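Local coordinates for protein acetylene hydratase (Pelobacter acetylenicus, PDB 2E7Z) that catalyses the hydration of acetylene to acetaldehyde, using a tungsten-bis(molybdopterin guanine dinucleotide) cofactor and a [4Fe-4S] cluster, at residues Lys348-Tyr362 / Tyr380-Leu394. Sequence-based numbering, arbitrary orientation.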
ATOM      1  N   LYS A 348      11.940 -20.907  -2.290  1.00 11.39           N
ATOM      2  CA  LYS A 348      11.677 -19.681  -3.060  1.00 10.97           C
ATOM      3  C   LYS A 348      10.818 -19.989  -4.275  1.00 11.39           C
ATOM      4  O   LYS A 348       9.863 -19.264  -4.585  1.00 11.23           O
ATOM      5  CB  LYS A 348      12.975 -18.973  -3.471  1.00 11.05           C
ATOM      6  CG  LYS A 348      13.803 -18.438  -2.309  1.00 11.05           C
ATOM      7  CD  LYS A 348      14.810 -17.448  -2.807  1.00 12.82           C
ATOM      8  CE  LYS A 348      15.543 -16.720  -1.705  1.00 14.59           C
ATOM      9  NZ  LYS A 348      16.716 -17.509  -1.243  1.00 18.31           N
ATOM     10  N   LYS A 349      11.187 -21.055  -4.993  1.00 11.73           N
ATOM     11  CA  LYS A 349      10.456 -21.431  -6.198  1.00 12.36           C
ATOM     12  C   LYS A 349       8.982 -21.763  -5.961  1.00 12.15           C
ATOM     13  O   LYS A 349       8.161 -21.587  -6.867  1.00 13.60           O
ATOM     14  CB  LYS A 349      11.200 -22.585  -6.927  1.00 13.42           C
ATOM     15  CG  LYS A 349      12.510 -22.173  -7.574  1.00 18.57           C
ATOM     16  CD  LYS A 349      13.255 -23.392  -8.168  1.00 26.25           C
ATOM     17  CE  LYS A 349      14.248 -23.983  -7.164  1.00 30.26           C
ATOM     18  NZ  LYS A 349      14.786 -25.325  -7.537  1.00 32.28           N
ATOM     19  N   LEU A 350       8.643 -22.188  -4.738  1.00 11.32           N
ATOM     20  CA  LEU A 350       7.274 -22.591  -4.417  1.00 11.46           C
ATOM     21  C   LEU A 350       6.388 -21.397  -4.138  1.00  9.99           C
ATOM     22  O   LEU A 350       5.163 -21.545  -4.047  1.00  9.78           O
ATOM     23  CB  LEU A 350       7.212 -23.465  -3.158  1.00 11.41           C
ATOM     24  CG  LEU A 350       7.717 -24.915  -3.276  1.00 13.20           C
ATOM     25  CD1 LEU A 350       7.691 -25.602  -1.910  1.00 14.79           C
ATOM     26  CD2 LEU A 350       6.931 -25.709  -4.300  1.00 16.25           C
ATOM     27  N   GLN A 351       6.987 -20.223  -3.947  1.00  8.96           N
ATOM     28  CA  GLN A 351       6.218 -19.048  -3.543  1.00  8.41           C
ATOM     29  C   GLN A 351       4.946 -18.943  -4.358  1.00  8.33           C
ATOM     30  O   GLN A 351       4.989 -18.926  -5.582  1.00  9.03           O
ATOM     31  CB  GLN A 351       7.059 -17.795  -3.713  1.00  8.63           C
ATOM     32  CG  GLN A 351       6.408 -16.550  -3.047  1.00  8.65           C
ATOM     33  CD  GLN A 351       7.407 -15.419  -2.971  1.00  9.56           C
ATOM     34  OE1 GLN A 351       8.058 -15.094  -3.970  1.00  9.90           O
ATOM     35  NE2 GLN A 351       7.559 -14.829  -1.802  1.00  8.86           N
ATOM     36  N   LEU A 352       3.798 -18.795  -3.690  1.00  8.25           N
ATOM     37  CA  LEU A 352       2.565 -18.812  -4.454  1.00  8.45           C
ATOM     38  C   LEU A 352       2.443 -17.586  -5.318  1.00  8.55           C
ATOM     39  O   LEU A 352       2.671 -16.468  -4.868  1.00  9.05           O
ATOM     40  CB  LEU A 352       1.390 -18.894  -3.472  1.00  8.36           C
ATOM     41  CG  LEU A 352       1.300 -20.297  -2.848  1.00  7.80           C
ATOM     42  CD1 LEU A 352       0.503 -20.308  -1.558  1.00  8.64           C
ATOM     43  CD2 LEU A 352       0.670 -21.273  -3.804  1.00  9.91           C
ATOM     44  N   GLY A 353       2.080 -17.787  -6.586  1.00  8.39           N
ATOM     45  CA  GLY A 353       2.193 -16.741  -7.589  1.00  9.12           C
ATOM     46  C   GLY A 353       3.287 -17.022  -8.605  1.00  9.33           C
ATOM     47  O   GLY A 353       3.222 -16.523  -9.727  1.00  9.82           O
ATOM     48  N   THR A 354       4.254 -17.849  -8.234  1.00  9.90           N
ATOM     49  CA  THR A 354       5.333 -18.158  -9.174  1.00 10.31           C
ATOM     50  C   THR A 354       4.770 -18.756 -10.466  1.00 11.40           C
ATOM     51  O   THR A 354       5.308 -18.486 -11.540  1.00 11.38           O
ATOM     52  CB  THR A 354       6.365 -19.076  -8.510  1.00 10.63           C
ATOM     53  OG1 THR A 354       6.912 -18.411  -7.364  1.00  9.88           O
ATOM     54  CG2 THR A 354       7.540 -19.393  -9.480  1.00 12.11           C
ATOM     55  N   GLU A 355       3.695 -19.529 -10.370  1.00 11.14           N
ATOM     56  CA  GLU A 355       3.117 -20.216 -11.509  1.00 12.55           C
ATOM     57  C   GLU A 355       2.035 -19.412 -12.230  1.00 12.42           C
ATOM     58  O   GLU A 355       1.549 -19.857 -13.285  1.00 13.72           O
ATOM     59  CB  GLU A 355       2.562 -21.589 -11.090  1.00 14.00           C
ATOM     60  CG  GLU A 355       3.573 -22.542 -10.460  1.00 16.39           C
ATOM     61  CD  GLU A 355       4.834 -22.755 -11.279  1.00 19.36           C
ATOM     62  OE1 GLU A 355       4.741 -23.000 -12.509  1.00 21.88           O
ATOM     63  OE2 GLU A 355       5.932 -22.688 -10.686  1.00 22.71           O
ATOM     64  N   THR A 356       1.682 -18.231 -11.709  1.00 10.74           N
ATOM     65  CA  THR A 356       0.605 -17.439 -12.285  1.00 11.63           C
ATOM     66  C   THR A 356       1.038 -16.022 -12.611  1.00 10.69           C
ATOM     67  O   THR A 356       0.942 -15.606 -13.772  1.00 11.99           O
ATOM     68  CB  THR A 356      -0.614 -17.379 -11.336  1.00 11.45           C
ATOM     69  OG1 THR A 356      -0.185 -16.944 -10.036  1.00 10.61           O
ATOM     70  CG2 THR A 356      -1.279 -18.759 -11.241  1.00 13.46           C
ATOM     71  N   TYR A 357       1.541 -15.307 -11.603  1.00 10.44           N
ATOM     72  CA  TYR A 357       2.058 -13.954 -11.746  1.00 10.43           C
ATOM     73  C   TYR A 357       3.411 -13.846 -11.041  1.00 10.86           C
ATOM     74  O   TYR A 357       3.530 -13.277  -9.946  1.00 10.32           O
ATOM     75  CB  TYR A 357       1.063 -12.933 -11.214  1.00 10.67           C
ATOM     76  CG  TYR A 357      -0.221 -12.984 -11.969  1.00  9.85           C
ATOM     77  CD1 TYR A 357      -0.374 -12.248 -13.131  1.00 10.93           C
ATOM     78  CD2 TYR A 357      -1.312 -13.731 -11.488  1.00  9.93           C
ATOM     79  CE1 TYR A 357      -1.559 -12.279 -13.847  1.00 11.88           C
ATOM     80  CE2 TYR A 357      -2.497 -13.778 -12.196  1.00 10.71           C
ATOM     81  CZ  TYR A 357      -2.608 -13.059 -13.386  1.00  9.81           C
ATOM     82  OH  TYR A 357      -3.790 -13.099 -14.091  1.00 12.08           O
ATOM     83  N   PRO A 358       4.439 -14.431 -11.654  1.00 11.14           N
ATOM     84  CA  PRO A 358       5.748 -14.512 -10.997  1.00 11.17           C
ATOM     85  C   PRO A 358       6.480 -13.179 -10.772  1.00 11.05           C
ATOM     86  O   PRO A 358       7.429 -13.135 -10.000  1.00 11.01           O
ATOM     87  CB  PRO A 358       6.558 -15.418 -11.960  1.00 11.51           C
ATOM     88  CG  PRO A 358       5.878 -15.200 -13.281  1.00 11.54           C
ATOM     89  CD  PRO A 358       4.434 -15.157 -12.943  1.00 11.18           C
ATOM     90  N   PHE A 359       6.107 -12.122 -11.479  1.00 10.98           N
ATOM     91  CA  PHE A 359       6.883 -10.863 -11.414  1.00 11.19           C
ATOM     92  C   PHE A 359       7.348 -10.487  -9.984  1.00 11.04           C
ATOM     93  O   PHE A 359       8.527 -10.299  -9.727  1.00 11.72           O
ATOM     94  CB  PHE A 359       6.093  -9.732 -12.075  1.00 12.13           C
ATOM     95  CG  PHE A 359       6.716  -8.357 -11.922  1.00 13.38           C
ATOM     96  CD1 PHE A 359       8.101  -8.194 -11.865  1.00 13.71           C
ATOM     97  CD2 PHE A 359       5.915  -7.237 -11.905  1.00 14.83           C
ATOM     98  CE1 PHE A 359       8.671  -6.923 -11.702  1.00 16.54           C
ATOM     99  CE2 PHE A 359       6.475  -5.952 -11.773  1.00 15.87           C
ATOM    100  CZ  PHE A 359       7.862  -5.806 -11.668  1.00 15.46           C
ATOM    101  N   LEU A 360       6.409 -10.388  -9.046  1.00 10.66           N
ATOM    102  CA  LEU A 360       6.736  -9.857  -7.721  1.00 10.10           C
ATOM    103  C   LEU A 360       7.278 -10.895  -6.728  1.00 10.12           C
ATOM    104  O   LEU A 360       7.613 -10.566  -5.574  1.00  9.59           O
ATOM    105  CB  LEU A 360       5.526  -9.096  -7.169  1.00  9.96           C
ATOM    106  CG  LEU A 360       5.141  -7.809  -7.943  1.00 10.23           C
ATOM    107  CD1 LEU A 360       3.783  -7.259  -7.531  1.00  9.99           C
ATOM    108  CD2 LEU A 360       6.271  -6.724  -7.879  1.00 11.70           C
ATOM    109  N   THR A 361       7.377 -12.142  -7.187  1.00  9.92           N
ATOM    110  CA  THR A 361       7.974 -13.216  -6.414  1.00  9.83           C
ATOM    111  C   THR A 361       9.489 -13.160  -6.426  1.00 10.98           C
ATOM    112  O   THR A 361      10.083 -12.430  -7.226  1.00 11.03           O
ATOM    113  CB  THR A 361       7.542 -14.619  -6.892  1.00 10.29           C
ATOM    114  OG1 THR A 361       8.177 -14.886  -8.168  1.00 10.62           O
ATOM    115  CG2 THR A 361       6.008 -14.756  -6.993  1.00  9.59           C
ATOM    116  N   TYR A 362      10.114 -13.955  -5.564  1.00 10.84           N
ATOM    117  CA  TYR A 362      11.573 -14.152  -5.666  1.00 11.25           C
ATOM    118  C   TYR A 362      12.005 -14.456  -7.090  1.00 12.01           C
ATOM    119  O   TYR A 362      13.035 -13.932  -7.563  1.00 12.40           O
ATOM    120  CB  TYR A 362      12.049 -15.305  -4.815  1.00 10.94           C
ATOM    121  CG  TYR A 362      12.047 -15.045  -3.331  1.00 10.58           C
ATOM    122  CD1 TYR A 362      13.046 -14.260  -2.748  1.00 10.04           C
ATOM    123  CD2 TYR A 362      11.084 -15.633  -2.507  1.00  9.42           C
ATOM    124  CE1 TYR A 362      13.072 -14.048  -1.370  1.00  9.40           C
ATOM    125  CE2 TYR A 362      11.077 -15.401  -1.115  1.00  9.65           C
ATOM    126  CZ  TYR A 362      12.084 -14.624  -0.564  1.00  9.52           C
ATOM    127  OH  TYR A 362      12.147 -14.416   0.785  1.00  9.93           O
ATOM    128  N   TYR A 380      19.347  -9.296  -1.835  1.00 12.95           N
ATOM    129  CA  TYR A 380      17.895  -9.303  -1.757  1.00 12.60           C
ATOM    130  C   TYR A 380      17.441  -7.980  -1.140  1.00 12.86           C
ATOM    131  O   TYR A 380      17.275  -7.879   0.072  1.00 13.59           O
ATOM    132  CB  TYR A 380      17.395 -10.483  -0.906  1.00 13.42           C
ATOM    133  CG  TYR A 380      17.693 -11.817  -1.536  1.00 12.65           C
ATOM    134  CD1 TYR A 380      16.874 -12.328  -2.538  1.00 13.29           C
ATOM    135  CD2 TYR A 380      18.810 -12.562  -1.142  1.00 15.58           C
ATOM    136  CE1 TYR A 380      17.112 -13.553  -3.098  1.00 14.20           C
ATOM    137  CE2 TYR A 380      19.082 -13.797  -1.730  1.00 15.67           C
ATOM    138  CZ  TYR A 380      18.221 -14.276  -2.712  1.00 15.36           C
ATOM    139  OH  TYR A 380      18.400 -15.494  -3.302  1.00 18.01           O
ATOM    140  N   PHE A 381      17.235  -6.968  -1.974  1.00 11.63           N
ATOM    141  CA  PHE A 381      16.938  -5.617  -1.537  1.00 11.57           C
ATOM    142  C   PHE A 381      15.439  -5.605  -1.373  1.00 10.87           C
ATOM    143  O   PHE A 381      14.690  -5.602  -2.336  1.00 10.87           O
ATOM    144  CB  PHE A 381      17.428  -4.636  -2.611  1.00 11.40           C
ATOM    145  CG  PHE A 381      17.039  -3.199  -2.398  1.00 12.56           C
ATOM    146  CD1 PHE A 381      16.750  -2.674  -1.147  1.00 12.90           C
ATOM    147  CD2 PHE A 381      17.023  -2.330  -3.497  1.00 12.89           C
ATOM    148  CE1 PHE A 381      16.403  -1.331  -1.008  1.00 12.82           C
ATOM    149  CE2 PHE A 381      16.696  -0.982  -3.359  1.00 14.12           C
ATOM    150  CZ  PHE A 381      16.394  -0.476  -2.108  1.00 13.43           C
ATOM    151  N   HIS A 382      14.997  -5.630  -0.113  1.00 10.39           N
ATOM    152  CA  HIS A 382      13.567  -5.642   0.229  1.00  9.69           C
ATOM    153  C   HIS A 382      13.100  -4.198   0.139  1.00  9.57           C
ATOM    154  O   HIS A 382      12.954  -3.520   1.152  1.00  9.82           O
ATOM    155  CB  HIS A 382      13.371  -6.203   1.632  1.00 10.19           C
ATOM    156  CG  HIS A 382      11.940  -6.365   2.012  1.00  9.65           C
ATOM    157  ND1 HIS A 382      11.245  -5.385   2.687  1.00  8.41           N
ATOM    158  CD2 HIS A 382      11.077  -7.390   1.818  1.00  8.43           C
ATOM    159  CE1 HIS A 382      10.015  -5.821   2.922  1.00  8.61           C
ATOM    160  NE2 HIS A 382       9.882  -7.026   2.392  1.00  8.75           N
ATOM    161  N   ASN A 383      12.875  -3.732  -1.088  1.00  9.31           N
ATOM    162  CA  ASN A 383      12.529  -2.333  -1.315  1.00  9.85           C
ATOM    163  C   ASN A 383      11.040  -2.095  -1.105  1.00  9.51           C
ATOM    164  O   ASN A 383      10.199  -2.501  -1.925  1.00  9.87           O
ATOM    165  CB  ASN A 383      12.997  -1.998  -2.731  1.00 10.33           C
ATOM    166  CG  ASN A 383      12.983  -0.491  -3.075  1.00 11.54           C
ATOM    167  OD1 ASN A 383      13.058  -0.162  -4.257  1.00 13.80           O
ATOM    168  ND2 ASN A 383      12.901   0.402  -2.094  1.00 11.16           N
ATOM    169  N   MET A 384      10.734  -1.438   0.023  1.00  9.00           N
ATOM    170  CA  MET A 384       9.365  -1.123   0.502  1.00  9.33           C
ATOM    171  C   MET A 384       8.665  -2.396   0.967  1.00  9.06           C
ATOM    172  O   MET A 384       8.575  -2.626   2.179  1.00  8.44           O
ATOM    173  CB  MET A 384       8.546  -0.332  -0.553  1.00  9.96           C
ATOM    174  CG  MET A 384       9.293   0.854  -1.222  1.00 10.76           C
ATOM    175  SD  MET A 384      10.067   2.023  -0.069  1.00 11.31           S
ATOM    176  CE  MET A 384       8.627   3.053   0.326  1.00 13.70           C
ATOM    177  N   GLY A 385       8.243  -3.241   0.022  1.00  8.65           N
ATOM    178  CA  GLY A 385       7.670  -4.572   0.325  1.00  8.65           C
ATOM    179  C   GLY A 385       8.047  -5.414  -0.866  1.00  9.03           C
ATOM    180  O   GLY A 385       7.866  -4.957  -1.996  1.00 10.60           O
ATOM    181  N   ALA A 386       8.632  -6.594  -0.645  1.00  8.54           N
ATOM    182  CA  ALA A 386       9.202  -7.339  -1.758  1.00  9.27           C
ATOM    183  C   ALA A 386       9.220  -8.817  -1.511  1.00  8.81           C
ATOM    184  O   ALA A 386       9.151  -9.296  -0.371  1.00  9.13           O
ATOM    185  CB  ALA A 386      10.643  -6.843  -2.058  1.00  9.49           C
ATOM    186  N   PHE A 387       9.354  -9.534  -2.621  1.00  8.56           N
ATOM    187  CA  PHE A 387       9.470 -11.003  -2.644  1.00  8.50           C
ATOM    188  C   PHE A 387       8.178 -11.550  -2.059  1.00  8.04           C
ATOM    189  O   PHE A 387       8.115 -12.105  -0.948  1.00  8.57           O
ATOM    190  CB  PHE A 387      10.728 -11.500  -1.923  1.00  8.93           C
ATOM    191  CG  PHE A 387      11.947 -10.658  -2.214  1.00  8.81           C
ATOM    192  CD1 PHE A 387      12.364 -10.461  -3.523  1.00 10.66           C
ATOM    193  CD2 PHE A 387      12.685 -10.057  -1.204  1.00 10.50           C
ATOM    194  CE1 PHE A 387      13.463  -9.668  -3.823  1.00 11.53           C
ATOM    195  CE2 PHE A 387      13.831  -9.279  -1.507  1.00 12.08           C
ATOM    196  CZ  PHE A 387      14.200  -9.089  -2.829  1.00 11.25           C
ATOM    197  N   MET A 388       7.112 -11.344  -2.814  1.00  7.79           N
ATOM    198  CA  MET A 388       5.764 -11.511  -2.275  1.00  7.80           C
ATOM    199  C   MET A 388       4.973 -12.579  -2.982  1.00  7.80           C
ATOM    200  O   MET A 388       4.980 -12.711  -4.224  1.00  8.71           O
ATOM    201  CB  MET A 388       4.985 -10.188  -2.380  1.00  9.35           C
ATOM    202  CG  MET A 388       5.731  -8.975  -1.834  1.00  8.62           C
ATOM    203  SD  MET A 388       4.727  -7.470  -1.816  1.00 10.53           S
ATOM    204  CE  MET A 388       4.857  -6.929  -3.545  1.00 10.63           C
ATOM    205  N   ALA A 389       4.195 -13.301  -2.182  1.00  7.87           N
ATOM    206  CA  ALA A 389       3.195 -14.184  -2.742  1.00  7.73           C
ATOM    207  C   ALA A 389       2.075 -13.358  -3.342  1.00  7.59           C
ATOM    208  O   ALA A 389       1.662 -12.338  -2.790  1.00  8.37           O
ATOM    209  CB  ALA A 389       2.633 -15.123  -1.648  1.00  8.34           C
ATOM    210  N   ASN A 390       1.515 -13.833  -4.441  1.00  7.70           N
ATOM    211  CA  ASN A 390       0.391 -13.185  -5.073  1.00  8.11           C
ATOM    212  C   ASN A 390      -0.844 -13.463  -4.194  1.00  7.91           C
ATOM    213  O   ASN A 390      -1.102 -14.611  -3.855  1.00  7.71           O
ATOM    214  CB  ASN A 390       0.151 -13.783  -6.450  1.00  7.74           C
ATOM    215  CG  ASN A 390      -1.041 -13.181  -7.148  1.00  8.42           C
ATOM    216  OD1 ASN A 390      -2.101 -13.783  -7.143  1.00  9.63           O
ATOM    217  ND2 ASN A 390      -0.871 -11.996  -7.771  1.00  8.56           N
ATOM    218  N   PRO A 391      -1.599 -12.423  -3.792  1.00  7.26           N
ATOM    219  CA  PRO A 391      -2.748 -12.696  -2.897  1.00  6.80           C
ATOM    220  C   PRO A 391      -3.788 -13.657  -3.455  1.00  7.01           C
ATOM    221  O   PRO A 391      -4.297 -14.507  -2.721  1.00  7.04           O
ATOM    222  CB  PRO A 391      -3.358 -11.288  -2.684  1.00  8.11           C
ATOM    223  CG  PRO A 391      -2.133 -10.386  -2.831  1.00  7.92           C
ATOM    224  CD  PRO A 391      -1.437 -10.980  -4.011  1.00  7.49           C
ATOM    225  N   THR A 392      -4.136 -13.528  -4.732  1.00  7.47           N
ATOM    226  CA  THR A 392      -5.105 -14.436  -5.306  1.00  7.90           C
ATOM    227  C   THR A 392      -4.575 -15.874  -5.243  1.00  7.96           C
ATOM    228  O   THR A 392      -5.304 -16.795  -4.906  1.00  7.89           O
ATOM    229  CB  THR A 392      -5.411 -14.020  -6.786  1.00  8.09           C
ATOM    230  OG1 THR A 392      -5.972 -12.698  -6.765  1.00  8.86           O
ATOM    231  CG2 THR A 392      -6.391 -14.986  -7.438  1.00  8.97           C
ATOM    232  N   ALA A 393      -3.293 -16.080  -5.575  1.00  7.51           N
ATOM    233  CA  ALA A 393      -2.718 -17.423  -5.450  1.00  7.70           C
ATOM    234  C   ALA A 393      -2.750 -17.905  -4.000  1.00  7.51           C
ATOM    235  O   ALA A 393      -3.015 -19.090  -3.735  1.00  7.54           O
ATOM    236  CB  ALA A 393      -1.296 -17.472  -5.981  1.00  7.98           C
ATOM    237  N   LEU A 394      -2.456 -16.995  -3.070  1.00  7.22           N
ATOM    238  CA  LEU A 394      -2.413 -17.401  -1.667  1.00  7.24           C
ATOM    239  C   LEU A 394      -3.804 -17.825  -1.168  1.00  6.48           C
ATOM    240  O   LEU A 394      -3.961 -18.906  -0.579  1.00  6.53           O
ATOM    241  CB  LEU A 394      -1.854 -16.272  -0.814  1.00  7.19           C
ATOM    242  CG  LEU A 394      -1.808 -16.581   0.682  1.00  7.28           C
ATOM    243  CD1 LEU A 394      -0.913 -17.841   0.998  1.00  9.85           C
ATOM    244  CD2 LEU A 394      -1.338 -15.348   1.417  1.00  9.41           C
TER
HETATM  245  O   HOH W   1      -2.391 -15.910  -8.891  1.00  9.89           O
HETATM  246  O   HOH W   2       3.557 -12.474  -6.691  1.00 11.67           O
HETATM  247  O   HOH W   3       8.845  -8.091  -5.027  1.00  9.45           O
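With CG anti to the backbone N (chi1 -169°) and the chain extended beyond it, Gln351 carries its amide alongside the Phe387-Ala389 backbone. There NE2 gives a weak, bent hydrogen bond to Phe387 O (2.9 Å) and a second bond to Pro129 O, while OE1 accepts from Tyr362 N (2.8 Å), nearly in line with the amide C=O. Both ends of the amide are thus held, which fixes its rotation. A leucine here would probably leave Tyr362 N and Phe387 O without these bonds and Pro129 O without its donor. Tyr362 takes Phe387 CB over one ring face, 3.6 Å from the centroid, and Lys348 CD over the opposite face. The Tyr362 and Phe387 ring planes are 4° apart, but their large offset means little stacking, and Phe387 CB carries the contact. Lys348 NZ reaches on to a weak bond with Tyr380 OH; it is hydrogen-bonded chiefly to Leu343 O, and also to His340 O.

These two largely irregular segments belong to the molybdopterin oxidoreductase fold of the DMSO reductase family, and the second leads into helix 391-400; the Met388 side chain lies about 11 Å from a bound molybdopterin guanine dinucleotide. Backbone bonds tie them at two points: Met388 N to Leu360 O, almost straight at 175°, and Asn390 N to Leu352 O. Asn390 is the N-cap of helix 391-400, its OD1 accepting from Ala393 N (3.0 Å) in the carbonyl plane and also from a water that bridges to Thr356 OG1. Gly353 sits in the type II turn Gln351-Thr354, where a CB would collide with Asn390 CB. Beside it, Ala393 CB packs 3.4 Å from Gly353 N, and the Leu352 and Leu394 side chains cross at about a right angle, meeting through their CD1 atoms at 3.8 Å.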